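Local structure of thiosulfate sulfurtransferase (Pseudomonas aeruginosa, 1YT8) at residues Val29-Pro34 with Trp414-Gln419; Arg50-Ile55 with Ala443-Ala448; Gly301-Pro306 with Gly364-Pro369; Thr383-Leu388 with Ser466-Ala471. The protein probably catalyses sulfur transfer from thiosulfate to cyanide, as a chain of four rhodanese-like domains that binds sulfite in one of its pockets. All coordinates share one frame; numbering follows the deposited sequence.

Contacts 1 and 2 join the first rhodanese-like domain (12-104) to the last (380-471) and form one continuous interface, their centres about 13 Å apart and bridged where Arg417 of contact 1 meets Glu52 of contact 2. Contact 3 lies within the loop closed by both; its nearest atoms come within about 4 Å of contact 2 without touching it. Contact 4 is internal to the last domain, its centre about 22 Å from that of contact 2 and about 31 Å from that of contact 3. None of the four includes a residue of the sulfite pocket around Cys193 and Arg198, but helix 307-312, which begins directly after segment 301-306, ends with Gln312 of that pocket.

Contact 1 of 4, residues Val29-Pro34 with Trp414-Gln419; sequences VREEDP and WVLRSQ
Glu31 and Ser418 meet where two rhodanese α/β domains face each other through the loops that follow their parallel strands. Segment 29-34 runs from strand 25-28 of the first five-stranded sheet into helix 32-35, with Glu31 at the N-cap position. Segment 414-419 leaves strand 413-414, at the margin of the fourth sheet, and leads to helix 420-427. The close packing is confined to one side chain, the buried Glu31. Its CG stands beside the backbone N (chi1 -64°), and a bend at chi2 carries the carboxylate over to the opposite loop. There Leu416 comes alongside, the two side chains sliding past each other in opposite directions, and its CD2 lies 3.8 Å from Glu31 CD and equally near OE1. The leucine thus gives the carboxylate an apolar flank, while the polar contacts are taken up by OE2, which is shared between Ser418 OG and Ser49 OG.

Away from the glutamate the interface is thin. The nearest CA atoms, those of Glu31 and Ser418, are 8.1 Å apart, and the segments bury just 129 Å² between them. Ser418, partly exposed, forms the more open side. The loop around it is held by its own turn, in which Gln419 N donates to Leu416 O at 3.0 Å. Between the loops, Ser418 OG donates to Glu31 OE2 at 2.7 Å, reaching the oxygen on its anti side and 21° out of the carboxylate plane.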
loop_
_atom_site.group_PDB
_atom_site.type_symbol
_atom_site.label_atom_id
_atom_site.label_comp_id
_atom_site.label_asym_id
_atom_site.label_seq_id
_atom_site.Cartn_x
_atom_site.Cartn_y
_atom_site.Cartn_z
ATOM N N VAL A 29 -5.052 -13.797 5.375
ATOM C CA VAL A 29 -6.381 -13.494 4.854
ATOM C C VAL A 29 -7.367 -12.860 5.835
ATOM O O VAL A 29 -8.537 -12.671 5.504
ATOM C CB VAL A 29 -7.027 -14.750 4.220
ATOM C CG1 VAL A 29 -6.203 -15.194 3.018
ATOM C CG2 VAL A 29 -7.127 -15.874 5.251
ATOM N N ARG A 30 -6.905 -12.534 7.037
ATOM C CA ARG A 30 -7.764 -11.879 8.019
ATOM C C ARG A 30 -7.932 -10.423 7.583
ATOM O O ARG A 30 -7.281 -9.978 6.634
ATOM C CB ARG A 30 -7.113 -11.903 9.404
ATOM C CG ARG A 30 -6.925 -13.284 10.009
ATOM C CD ARG A 30 -6.156 -13.187 11.320
ATOM N NE ARG A 30 -4.759 -12.810 11.116
ATOM C CZ ARG A 30 -3.937 -12.432 12.090
ATOM N NH1 ARG A 30 -4.372 -12.372 13.345
ATOM N NH2 ARG A 30 -2.680 -12.114 11.813
ATOM N N GLU A 31 -8.805 -9.686 8.265
ATOM C CA GLU A 31 -9.002 -8.274 7.958
ATOM C C GLU A 31 -7.728 -7.537 8.381
ATOM O O GLU A 31 -6.907 -8.080 9.124
ATOM C CB GLU A 31 -10.202 -7.714 8.722
ATOM C CG GLU A 31 -11.550 -8.335 8.345
ATOM C CD GLU A 31 -11.900 -8.140 6.880
ATOM O OE1 GLU A 31 -11.610 -7.053 6.334
ATOM O OE2 GLU A 31 -12.484 -9.063 6.273
ATOM N N GLU A 32 -7.575 -6.295 7.928
ATOM C CA GLU A 32 -6.375 -5.527 8.235
ATOM C C GLU A 32 -6.081 -5.264 9.709
ATOM O O GLU A 32 -4.928 -5.360 10.125
ATOM C CB GLU A 32 -6.375 -4.193 7.473
ATOM C CG GLU A 32 -5.012 -3.493 7.511
ATOM C CD GLU A 32 -4.983 -2.169 6.769
ATOM O OE1 GLU A 32 -5.707 -1.235 7.177
ATOM O OE2 GLU A 32 -4.226 -2.056 5.779
ATOM N N ASP A 33 -7.092 -4.938 10.513
ATOM C CA ASP A 33 -6.799 -4.664 11.915
ATOM C C ASP A 33 -6.183 -5.866 12.637
ATOM O O ASP A 33 -5.196 -5.717 13.351
ATOM C CB ASP A 33 -8.035 -4.157 12.662
ATOM C CG ASP A 33 -7.669 -3.487 13.975
ATOM O OD1 ASP A 33 -6.780 -2.608 13.965
ATOM O OD2 ASP A 33 -8.261 -3.835 15.015
ATOM N N PRO A 34 -6.763 -7.069 12.483
ATOM C CA PRO A 34 -6.120 -8.185 13.188
ATOM C C PRO A 34 -4.729 -8.491 12.606
ATOM O O PRO A 34 -3.816 -8.874 13.331
ATOM C CB PRO A 34 -7.122 -9.336 13.029
ATOM C CG PRO A 34 -7.999 -8.920 11.877
ATOM C CD PRO A 34 -8.116 -7.435 12.033
ATOM N N TRP A 414 -23.990 -2.283 7.213
ATOM C CA TRP A 414 -22.608 -2.507 6.812
ATOM C C TRP A 414 -22.192 -3.907 7.255
ATOM O O TRP A 414 -22.506 -4.338 8.368
ATOM C CB TRP A 414 -21.663 -1.474 7.440
ATOM C CG TRP A 414 -20.241 -1.705 7.022
ATOM C CD1 TRP A 414 -19.689 -1.424 5.804
ATOM C CD2 TRP A 414 -19.220 -2.361 7.784
ATOM N NE1 TRP A 414 -18.388 -1.871 5.758
ATOM C CE2 TRP A 414 -18.075 -2.450 6.959
ATOM C CE3 TRP A 414 -19.163 -2.886 9.084
ATOM C CZ2 TRP A 414 -16.880 -3.045 7.391
ATOM C CZ3 TRP A 414 -17.973 -3.479 9.515
ATOM C CH2 TRP A 414 -16.848 -3.552 8.667
ATOM N N VAL A 415 -21.479 -4.611 6.385
ATOM C CA VAL A 415 -21.034 -5.962 6.693
ATOM C C VAL A 415 -19.633 -6.249 6.172
ATOM O O VAL A 415 -19.122 -5.554 5.291
ATOM C CB VAL A 415 -21.969 -7.027 6.064
ATOM C CG1 VAL A 415 -23.387 -6.869 6.587
ATOM C CG2 VAL A 415 -21.951 -6.895 4.552
ATOM N N LEU A 416 -19.028 -7.282 6.741
ATOM C CA LEU A 416 -17.717 -7.764 6.337
ATOM C C LEU A 416 -18.033 -9.007 5.521
ATOM O O LEU A 416 -18.750 -9.889 5.992
ATOM C CB LEU A 416 -16.885 -8.181 7.551
ATOM C CG LEU A 416 -16.182 -7.113 8.385
ATOM C CD1 LEU A 416 -15.512 -7.776 9.585
ATOM C CD2 LEU A 416 -15.154 -6.385 7.524
ATOM N N ARG A 417 -17.516 -9.085 4.306
ATOM C CA ARG A 417 -17.782 -10.252 3.485
ATOM C C ARG A 417 -17.248 -11.518 4.153
ATOM O O ARG A 417 -17.803 -12.604 3.977
ATOM C CB ARG A 417 -17.147 -10.090 2.104
ATOM C CG ARG A 417 -17.420 -11.268 1.187
ATOM C CD ARG A 417 -16.755 -11.093 -0.153
ATOM N NE ARG A 417 -16.830 -12.309 -0.955
ATOM C CZ ARG A 417 -15.958 -12.623 -1.905
ATOM N NH1 ARG A 417 -14.945 -11.805 -2.168
ATOM N NH2 ARG A 417 -16.086 -13.760 -2.579
ATOM N N SER A 418 -16.183 -11.363 4.935
ATOM C CA SER A 418 -15.543 -12.482 5.625
ATOM C C SER A 418 -16.314 -12.997 6.835
ATOM O O SER A 418 -15.972 -14.041 7.387
ATOM C CB SER A 418 -14.128 -12.086 6.065
ATOM O OG SER A 418 -14.164 -11.050 7.034
ATOM N N GLN A 419 -17.348 -12.266 7.245
ATOM C CA GLN A 419 -18.154 -12.660 8.397
ATOM C C GLN A 419 -19.648 -12.574 8.089
ATOM O O GLN A 419 -20.442 -12.140 8.927
ATOM C CB GLN A 419 -17.816 -11.764 9.597
ATOM C CG GLN A 419 -16.371 -11.890 10.067
ATOM C CD GLN A 419 -16.076 -11.085 11.321
ATOM O OE1 GLN A 419 -16.977 -10.774 12.104
ATOM N NE2 GLN A 419 -14.804 -10.765 11.530
#

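Contact 2 of 4, residues Arg50-Ile55 with Ala443-Ala448; sequences RLELEI and ARFAVA
Glu52 OE1 forms a salt bridge with Arg417 NH1 that ties segment 50-55 to the loop preceding helix 420-427. The same NH1 also bonds to Ser49 O, so the guanidinium links two points of the first domain. With its carboxylate drawn toward the arginine, Glu52 presents its aliphatic root to segment 443-448. CB sits over one face of the Phe445 ring, 4.1 Å from the centroid and 21° off the normal, in a CH-pi contact displaced toward the CD1-CE1 rim; Glu52 CG follows at 4.1 Å from Phe445 CD1. With chi2 at 96° the chain runs on past the CD1 rim, the two side chains sliding past each other in opposite directions, and the carboxylate plane ends 39° from that of the phenyl group.

Leu53 supplies the other apolar partner. Its CD2 approaches Phe445 obliquely, 3.9 Å from CE2, and the same side chain touches Leu441 and Leu442, one turn earlier on the helix that carries the phenylalanine. Phe445 therefore projects from helix 441-454 of the last rhodanese-like domain onto the Glu52-Leu53 part of segment 50-55 in the first domain, and Pro374 also packs against it. This is a small patch carried by three side chains, with no hydrogen bond between the segments. Its chemistry is divided along a single residue: the methylene groups of Glu52 pack on the aromatic ring while its charged end pairs with Arg417, which would probably stabilise the carboxylate in its ionised form beside an otherwise apolar contact.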
loop_
_atom_site.group_PDB
_atom_site.type_symbol
_atom_site.label_atom_id
_atom_site.label_comp_id
_atom_site.label_asym_id
_atom_site.label_seq_id
_atom_site.Cartn_x
_atom_site.Cartn_y
_atom_site.Cartn_z
ATOM N N ARG A 50 -11.619 -9.322 0.044
ATOM C CA ARG A 50 -11.316 -8.751 -1.267
ATOM C C ARG A 50 -10.272 -9.545 -2.056
ATOM O O ARG A 50 -9.619 -9.016 -2.960
ATOM C CB ARG A 50 -10.873 -7.285 -1.126
ATOM C CG ARG A 50 -9.677 -7.028 -0.207
ATOM C CD ARG A 50 -9.283 -5.549 -0.274
ATOM N NE ARG A 50 -8.143 -5.193 0.576
ATOM C CZ ARG A 50 -8.214 -4.951 1.884
ATOM N NH1 ARG A 50 -9.375 -5.026 2.524
ATOM N NH2 ARG A 50 -7.121 -4.610 2.556
ATOM N N LEU A 51 -10.136 -10.820 -1.714
ATOM C CA LEU A 51 -9.184 -11.715 -2.367
ATOM C C LEU A 51 -9.257 -11.687 -3.897
ATOM O O LEU A 51 -8.249 -11.474 -4.568
ATOM C CB LEU A 51 -9.409 -13.150 -1.870
ATOM C CG LEU A 51 -8.545 -14.277 -2.452
ATOM C CD1 LEU A 51 -7.100 -14.082 -2.042
ATOM C CD2 LEU A 51 -9.049 -15.621 -1.953
ATOM N N GLU A 52 -10.449 -11.889 -4.446
ATOM C CA GLU A 52 -10.624 -11.913 -5.897
ATOM C C GLU A 52 -10.310 -10.610 -6.624
ATOM O O GLU A 52 -9.973 -10.625 -7.804
ATOM C CB GLU A 52 -12.053 -12.345 -6.251
ATOM C CG GLU A 52 -12.419 -13.733 -5.751
ATOM C CD GLU A 52 -13.154 -13.712 -4.425
ATOM O OE1 GLU A 52 -12.869 -12.830 -3.584
ATOM O OE2 GLU A 52 -14.014 -14.597 -4.219
ATOM N N LEU A 53 -10.417 -9.489 -5.924
ATOM C CA LEU A 53 -10.168 -8.186 -6.530
ATOM C C LEU A 53 -8.693 -7.829 -6.701
ATOM O O LEU A 53 -8.354 -6.974 -7.520
ATOM C CB LEU A 53 -10.841 -7.088 -5.701
ATOM C CG LEU A 53 -12.349 -7.167 -5.455
ATOM C CD1 LEU A 53 -12.766 -6.039 -4.516
ATOM C CD2 LEU A 53 -13.098 -7.069 -6.769
ATOM N N GLU A 54 -7.817 -8.485 -5.946
ATOM C CA GLU A 54 -6.394 -8.155 -6.019
ATOM C C GLU A 54 -5.422 -9.290 -6.312
ATOM O O GLU A 54 -4.280 -9.037 -6.695
ATOM C CB GLU A 54 -5.960 -7.488 -4.708
ATOM C CG GLU A 54 -6.692 -6.199 -4.383
ATOM C CD GLU A 54 -6.225 -5.571 -3.076
ATOM O OE1 GLU A 54 -5.259 -6.085 -2.471
ATOM O OE2 GLU A 54 -6.820 -4.559 -2.657
ATOM N N ILE A 55 -5.862 -10.531 -6.139
ATOM C CA ILE A 55 -4.972 -11.670 -6.336
ATOM C C ILE A 55 -4.248 -11.736 -7.683
ATOM O O ILE A 55 -3.050 -12.013 -7.723
ATOM C CB ILE A 55 -5.718 -13.007 -6.072
ATOM C CG1 ILE A 55 -4.708 -14.152 -5.952
ATOM C CG2 ILE A 55 -6.734 -13.283 -7.180
ATOM C CD1 ILE A 55 -3.822 -14.062 -4.710
ATOM N N ALA A 443 -19.612 -6.428 -4.174
ATOM C CA ALA A 443 -20.881 -7.047 -3.805
ATOM C C ALA A 443 -21.250 -8.206 -4.733
ATOM O O ALA A 443 -21.857 -9.189 -4.295
ATOM C CB ALA A 443 -21.994 -5.997 -3.801
ATOM N N ARG A 444 -20.881 -8.090 -6.007
ATOM C CA ARG A 444 -21.169 -9.129 -6.993
ATOM C C ARG A 444 -20.524 -10.463 -6.613
ATOM O O ARG A 444 -21.118 -11.523 -6.800
ATOM C CB ARG A 444 -20.679 -8.697 -8.385
ATOM C CG ARG A 444 -20.907 -9.743 -9.482
ATOM C CD ARG A 444 -20.377 -9.280 -10.837
ATOM N NE ARG A 444 -21.208 -8.251 -11.467
ATOM C CZ ARG A 444 -22.333 -8.495 -12.135
ATOM N NH1 ARG A 444 -22.776 -9.741 -12.273
ATOM N NH2 ARG A 444 -23.016 -7.494 -12.674
ATOM N N PHE A 445 -19.306 -10.411 -6.080
ATOM C CA PHE A 445 -18.602 -11.626 -5.682
ATOM C C PHE A 445 -19.198 -12.259 -4.432
ATOM O O PHE A 445 -18.886 -13.406 -4.100
ATOM C CB PHE A 445 -17.118 -11.317 -5.446
ATOM C CG PHE A 445 -16.321 -11.191 -6.711
ATOM C CD1 PHE A 445 -15.864 -12.326 -7.376
ATOM C CD2 PHE A 445 -16.058 -9.942 -7.263
ATOM C CE1 PHE A 445 -15.156 -12.218 -8.571
ATOM C CE2 PHE A 445 -15.352 -9.826 -8.456
ATOM C CZ PHE A 445 -14.901 -10.968 -9.112
ATOM N N ALA A 446 -20.067 -11.518 -3.748
ATOM C CA ALA A 446 -20.690 -12.004 -2.522
ATOM C C ALA A 446 -22.089 -12.585 -2.706
ATOM O O ALA A 446 -22.632 -13.197 -1.785
ATOM C CB ALA A 446 -20.733 -10.878 -1.485
ATOM N N VAL A 447 -22.673 -12.398 -3.885
ATOM C CA VAL A 447 -24.020 -12.898 -4.144
ATOM C C VAL A 447 -24.196 -14.385 -3.836
ATOM O O VAL A 447 -25.111 -14.767 -3.104
ATOM C CB VAL A 447 -24.441 -12.631 -5.612
ATOM C CG1 VAL A 447 -25.804 -13.262 -5.895
ATOM C CG2 VAL A 447 -24.500 -11.129 -5.862
ATOM N N ALA A 448 -23.322 -15.221 -4.388
ATOM C CA ALA A 448 -23.415 -16.662 -4.179
ATOM C C ALA A 448 -23.414 -17.071 -2.709
ATOM O O ALA A 448 -24.179 -17.952 -2.306
ATOM C CB ALA A 448 -22.283 -17.377 -4.923
#

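Contact 3 of 4, residues Gly301-Pro306 with Gly364-Pro369; sequences GSRSTP and GAWSAP
The Trp366 indole is covered on both faces. Arg303 lies over one, with CG 3.8 Å from the centroid of the six-membered ring and nearly above its centre; on the opposite face the following chain folds back, bringing Ala368 CA over the rim. The arginine keeps to the indole along its whole length. CG anti to the backbone N (chi1 175°), followed by an extended chain, lays CB near Trp366 NE1, CD near CZ2 and the guanidinium above the far rim. Arg303 NE is 3.6 Å from Trp366 CZ3, and the guanidinium plane is tilted only 9° from that of the ring.

On the pyrrole side, Ser302 O approaches Trp366 CD1 obliquely at 3.5 Å and also bonds to Tyr294 OH. Trp366 NE1 donates to a water at 3.0 Å, and this water in turn donates to Gly301 O, so the hydrogen-bonded connection between the segments runs through a water. Trp366 also touches Tyr294 of helix 291-296 and Ala57 of helix 51-58.

Segment 364-369 belongs to the connection from this domain's sheet to the next one, on its way to strand 378-379. It packs here against strand 303-304, an outermost strand of a parallel sheet with the 1-5-4-2-3 order of the rhodanese fold.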
loop_
_atom_site.group_PDB
_atom_site.type_symbol
_atom_site.label_atom_id
_atom_site.label_comp_id
_atom_site.label_asym_id
_atom_site.label_seq_id
_atom_site.Cartn_x
_atom_site.Cartn_y
_atom_site.Cartn_z
ATOM N N GLY A 301 0.407 -2.618 -19.759
ATOM C CA GLY A 301 0.764 -3.640 -18.793
ATOM C C GLY A 301 1.396 -3.121 -17.516
ATOM O O GLY A 301 1.607 -3.889 -16.578
ATOM N N SER A 302 1.702 -1.828 -17.468
ATOM C CA SER A 302 2.315 -1.258 -16.275
ATOM C C SER A 302 1.265 -0.770 -15.285
ATOM O O SER A 302 0.160 -0.382 -15.668
ATOM C CB SER A 302 3.266 -0.111 -16.650
ATOM O OG SER A 302 2.575 0.997 -17.206
ATOM N N ARG A 303 1.618 -0.818 -14.004
ATOM C CA ARG A 303 0.736 -0.385 -12.926
ATOM C C ARG A 303 1.298 0.909 -12.352
ATOM O O ARG A 303 2.512 1.109 -12.338
ATOM C CB ARG A 303 0.679 -1.457 -11.830
ATOM C CG ARG A 303 -0.129 -1.054 -10.598
ATOM C CD ARG A 303 -0.190 -2.167 -9.549
ATOM N NE ARG A 303 -1.009 -1.766 -8.409
ATOM C CZ ARG A 303 -1.390 -2.568 -7.419
ATOM N NH1 ARG A 303 -1.030 -3.846 -7.403
ATOM N NH2 ARG A 303 -2.145 -2.087 -6.442
ATOM N N SER A 304 0.422 1.790 -11.885
ATOM C CA SER A 304 0.872 3.054 -11.314
ATOM C C SER A 304 1.247 2.880 -9.852
ATOM O O SER A 304 0.395 2.590 -9.014
ATOM C CB SER A 304 -0.219 4.119 -11.428
ATOM O OG SER A 304 0.210 5.341 -10.847
ATOM N N THR A 305 2.529 3.049 -9.552
ATOM C CA THR A 305 3.009 2.935 -8.181
ATOM C C THR A 305 4.057 4.025 -7.938
ATOM O O THR A 305 5.257 3.768 -8.006
ATOM C CB THR A 305 3.635 1.533 -7.899
ATOM O OG1 THR A 305 4.826 1.361 -8.679
ATOM C CG2 THR A 305 2.656 0.424 -8.249
ATOM N N PRO A 306 3.610 5.263 -7.668
ATOM C CA PRO A 306 4.542 6.368 -7.418
ATOM C C PRO A 306 5.710 5.871 -6.566
ATOM O O PRO A 306 5.506 5.212 -5.549
ATOM C CB PRO A 306 3.666 7.390 -6.704
ATOM C CG PRO A 306 2.352 7.215 -7.408
ATOM C CD PRO A 306 2.214 5.702 -7.487
ATOM N N GLY A 364 -5.181 6.778 -19.225
ATOM C CA GLY A 364 -6.223 6.588 -18.233
ATOM C C GLY A 364 -5.746 5.876 -16.983
ATOM O O GLY A 364 -4.566 5.547 -16.846
ATOM N N ALA A 365 -6.674 5.637 -16.066
ATOM C CA ALA A 365 -6.365 4.965 -14.812
ATOM C C ALA A 365 -6.027 3.495 -15.040
ATOM O O ALA A 365 -6.424 2.902 -16.045
ATOM C CB ALA A 365 -7.543 5.086 -13.859
ATOM N N TRP A 366 -5.286 2.915 -14.101
ATOM C CA TRP A 366 -4.899 1.511 -14.185
ATOM C C TRP A 366 -6.128 0.619 -14.031
ATOM O O TRP A 366 -6.972 0.857 -13.170
ATOM C CB TRP A 366 -3.889 1.179 -13.080
ATOM C CG TRP A 366 -3.486 -0.270 -13.015
ATOM C CD1 TRP A 366 -2.845 -0.990 -13.984
ATOM C CD2 TRP A 366 -3.674 -1.165 -11.910
ATOM N NE1 TRP A 366 -2.620 -2.276 -13.550
ATOM C CE2 TRP A 366 -3.119 -2.411 -12.281
ATOM C CE3 TRP A 366 -4.259 -1.035 -10.643
ATOM C CZ2 TRP A 366 -3.127 -3.521 -11.427
ATOM C CZ3 TRP A 366 -4.268 -2.140 -9.793
ATOM C CH2 TRP A 366 -3.705 -3.367 -10.191
ATOM N N SER A 367 -6.231 -0.403 -14.875
ATOM C CA SER A 367 -7.352 -1.330 -14.799
ATOM C C SER A 367 -6.844 -2.650 -14.228
ATOM O O SER A 367 -6.192 -3.434 -14.923
ATOM C CB SER A 367 -7.956 -1.555 -16.185
ATOM O OG SER A 367 -9.088 -2.400 -16.101
ATOM N N ALA A 368 -7.140 -2.882 -12.955
ATOM C CA ALA A 368 -6.703 -4.093 -12.274
ATOM C C ALA A 368 -7.216 -5.362 -12.947
ATOM O O ALA A 368 -8.362 -5.419 -13.401
ATOM C CB ALA A 368 -7.159 -4.056 -10.825
ATOM N N PRO A 369 -6.365 -6.397 -13.033
ATOM C CA PRO A 369 -6.775 -7.657 -13.659
ATOM C C PRO A 369 -7.757 -8.381 -12.743
ATOM O O PRO A 369 -7.494 -8.557 -11.552
ATOM C CB PRO A 369 -5.457 -8.406 -13.811
ATOM C CG PRO A 369 -4.692 -7.959 -12.602
ATOM C CD PRO A 369 -4.967 -6.471 -12.568
HETATM O O HOH W 1 -0.586 -4.257 -14.520
#

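Contact 4 of 4, residues Thr383-Leu388 with Ser466-Ala471; sequences TLADWL and SAWVAA
Leu384, Ala385 and Leu388 gather round the benzene end of Trp468. Leu384 CD2 is the nearest, 3.7 Å from Trp468 CZ3; its side chain crosses the indole at about a right angle, and its CB lies at the ring edge, in the plane. Ala385 meets the same end, with CB 3.9 Å from Trp468 CH2 and its backbone N near CZ3, also at the edge. Leu388 CD1, four residues after Leu384, reaches Trp468 CH2 obliquely at 4.0 Å. The indole spans the distance between the two backbones, whose nearest CA atoms, of Ala385 and Trp468, are 9.0 Å apart. It is placed there by chi1 of 174°, which sets CG anti to the backbone N and directs the ring away from its own helix.

The two helices belong to the last rhodanese-like domain: helix 381-387 follows the first strand of its parallel sheet, 378-379, and helix 464-470 follows the last of the domain in sequence, 458-461. Leu384 also rests on Val434 of strand 432-436, and Leu388 on Val395 of strand 393-397, so both leucines touch the tryptophan and the sheet.

Around the indole, Ile409 and Leu473 add apolar contacts, and Trp468 NE1 is satisfied by Pro474 O. Further out, Trp387 packs on another side of helix 381-387, edge-to-face with Phe459 and in a cation-pi contact with Arg432.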
loop_
_atom_site.group_PDB
_atom_site.type_symbol
_atom_site.label_atom_id
_atom_site.label_comp_id
_atom_site.label_asym_id
_atom_site.label_seq_id
_atom_site.Cartn_x
_atom_site.Cartn_y
_atom_site.Cartn_z
ATOM N N THR A 383 -35.914 1.107 -8.561
ATOM C CA THR A 383 -36.721 -0.049 -8.189
ATOM C C THR A 383 -36.445 -0.371 -6.725
ATOM O O THR A 383 -37.357 -0.678 -5.962
ATOM C CB THR A 383 -36.371 -1.274 -9.047
ATOM O OG1 THR A 383 -36.645 -0.981 -10.422
ATOM C CG2 THR A 383 -37.193 -2.486 -8.618
ATOM N N LEU A 384 -35.177 -0.294 -6.335
ATOM C CA LEU A 384 -34.804 -0.565 -4.954
ATOM C C LEU A 384 -35.509 0.422 -4.027
ATOM O O LEU A 384 -35.993 0.048 -2.962
ATOM C CB LEU A 384 -33.290 -0.448 -4.765
ATOM C CG LEU A 384 -32.832 -0.573 -3.306
ATOM C CD1 LEU A 384 -33.285 -1.912 -2.740
ATOM C CD2 LEU A 384 -31.319 -0.428 -3.216
ATOM N N ALA A 385 -35.556 1.685 -4.436
ATOM C CA ALA A 385 -36.213 2.709 -3.633
ATOM C C ALA A 385 -37.659 2.293 -3.370
ATOM O O ALA A 385 -38.147 2.393 -2.243
ATOM C CB ALA A 385 -36.165 4.059 -4.351
ATOM N N ASP A 386 -38.338 1.814 -4.411
ATOM C CA ASP A 386 -39.721 1.361 -4.271
ATOM C C ASP A 386 -39.802 0.215 -3.266
ATOM O O ASP A 386 -40.637 0.229 -2.364
ATOM C CB ASP A 386 -40.274 0.911 -5.626
ATOM C CG ASP A 386 -40.722 2.077 -6.491
ATOM O OD1 ASP A 386 -40.918 1.878 -7.710
ATOM O OD2 ASP A 386 -40.890 3.193 -5.952
ATOM N N TRP A 387 -38.929 -0.777 -3.426
ATOM C CA TRP A 387 -38.895 -1.924 -2.522
ATOM C C TRP A 387 -38.769 -1.490 -1.063
ATOM O O TRP A 387 -39.458 -2.014 -0.189
ATOM C CB TRP A 387 -37.709 -2.832 -2.868
ATOM C CG TRP A 387 -37.932 -3.743 -4.041
ATOM C CD1 TRP A 387 -38.859 -3.598 -5.036
ATOM C CD2 TRP A 387 -37.193 -4.930 -4.350
ATOM N NE1 TRP A 387 -38.743 -4.625 -5.944
ATOM C CE2 TRP A 387 -37.729 -5.456 -5.548
ATOM C CE3 TRP A 387 -36.128 -5.602 -3.731
ATOM C CZ2 TRP A 387 -37.237 -6.626 -6.141
ATOM C CZ3 TRP A 387 -35.636 -6.765 -4.321
ATOM C CH2 TRP A 387 -36.194 -7.265 -5.516
ATOM N N LEU A 388 -37.878 -0.536 -0.808
ATOM C CA LEU A 388 -37.645 -0.045 0.545
ATOM C C LEU A 388 -38.841 0.684 1.150
ATOM O O LEU A 388 -38.821 1.044 2.330
ATOM C CB LEU A 388 -36.409 0.861 0.559
ATOM C CG LEU A 388 -35.093 0.134 0.256
ATOM C CD1 LEU A 388 -33.947 1.133 0.159
ATOM C CD2 LEU A 388 -34.818 -0.889 1.350
ATOM N N SER A 466 -22.976 4.301 -5.900
ATOM C CA SER A 466 -22.670 5.439 -6.761
ATOM C C SER A 466 -23.834 5.715 -7.705
ATOM O O SER A 466 -24.160 6.873 -7.982
ATOM C CB SER A 466 -21.398 5.173 -7.572
ATOM O OG SER A 466 -20.253 5.248 -6.743
ATOM N N ALA A 467 -24.452 4.648 -8.199
ATOM C CA ALA A 467 -25.592 4.771 -9.102
ATOM C C ALA A 467 -26.779 5.361 -8.346
ATOM O O ALA A 467 -27.494 6.217 -8.869
ATOM C CB ALA A 467 -25.959 3.409 -9.673
ATOM N N TRP A 468 -26.981 4.892 -7.117
ATOM C CA TRP A 468 -28.066 5.372 -6.267
ATOM C C TRP A 468 -27.905 6.875 -6.071
ATOM O O TRP A 468 -28.853 7.640 -6.256
ATOM C CB TRP A 468 -28.030 4.643 -4.917
ATOM C CG TRP A 468 -29.011 5.147 -3.892
ATOM C CD1 TRP A 468 -28.874 6.250 -3.094
ATOM C CD2 TRP A 468 -30.277 4.565 -3.554
ATOM N NE1 TRP A 468 -29.973 6.388 -2.282
ATOM C CE2 TRP A 468 -30.851 5.368 -2.543
ATOM C CE3 TRP A 468 -30.984 3.442 -4.009
ATOM C CZ2 TRP A 468 -32.102 5.084 -1.977
ATOM C CZ3 TRP A 468 -32.228 3.160 -3.445
ATOM C CH2 TRP A 468 -32.772 3.979 -2.439
ATOM N N VAL A 469 -26.698 7.293 -5.703
ATOM C CA VAL A 469 -26.412 8.710 -5.502
ATOM C C VAL A 469 -26.629 9.483 -6.802
ATOM O O VAL A 469 -27.190 10.579 -6.798
ATOM C CB VAL A 469 -24.955 8.916 -5.027
ATOM C CG1 VAL A 469 -24.607 10.404 -5.014
ATOM C CG2 VAL A 469 -24.780 8.320 -3.639
ATOM N N ALA A 470 -26.194 8.900 -7.915
ATOM C CA ALA A 470 -26.342 9.542 -9.216
ATOM C C ALA A 470 -27.807 9.674 -9.637
ATOM O O ALA A 470 -28.146 10.508 -10.476
ATOM C CB ALA A 470 -25.560 8.762 -10.270
ATOM N N ALA A 471 -28.670 8.851 -9.051
ATOM C CA ALA A 471 -30.094 8.880 -9.366
ATOM C C ALA A 471 -30.809 9.972 -8.576
ATOM O O ALA A 471 -32.015 10.173 -8.727
ATOM C CB ALA A 471 -30.721 7.524 -9.069
#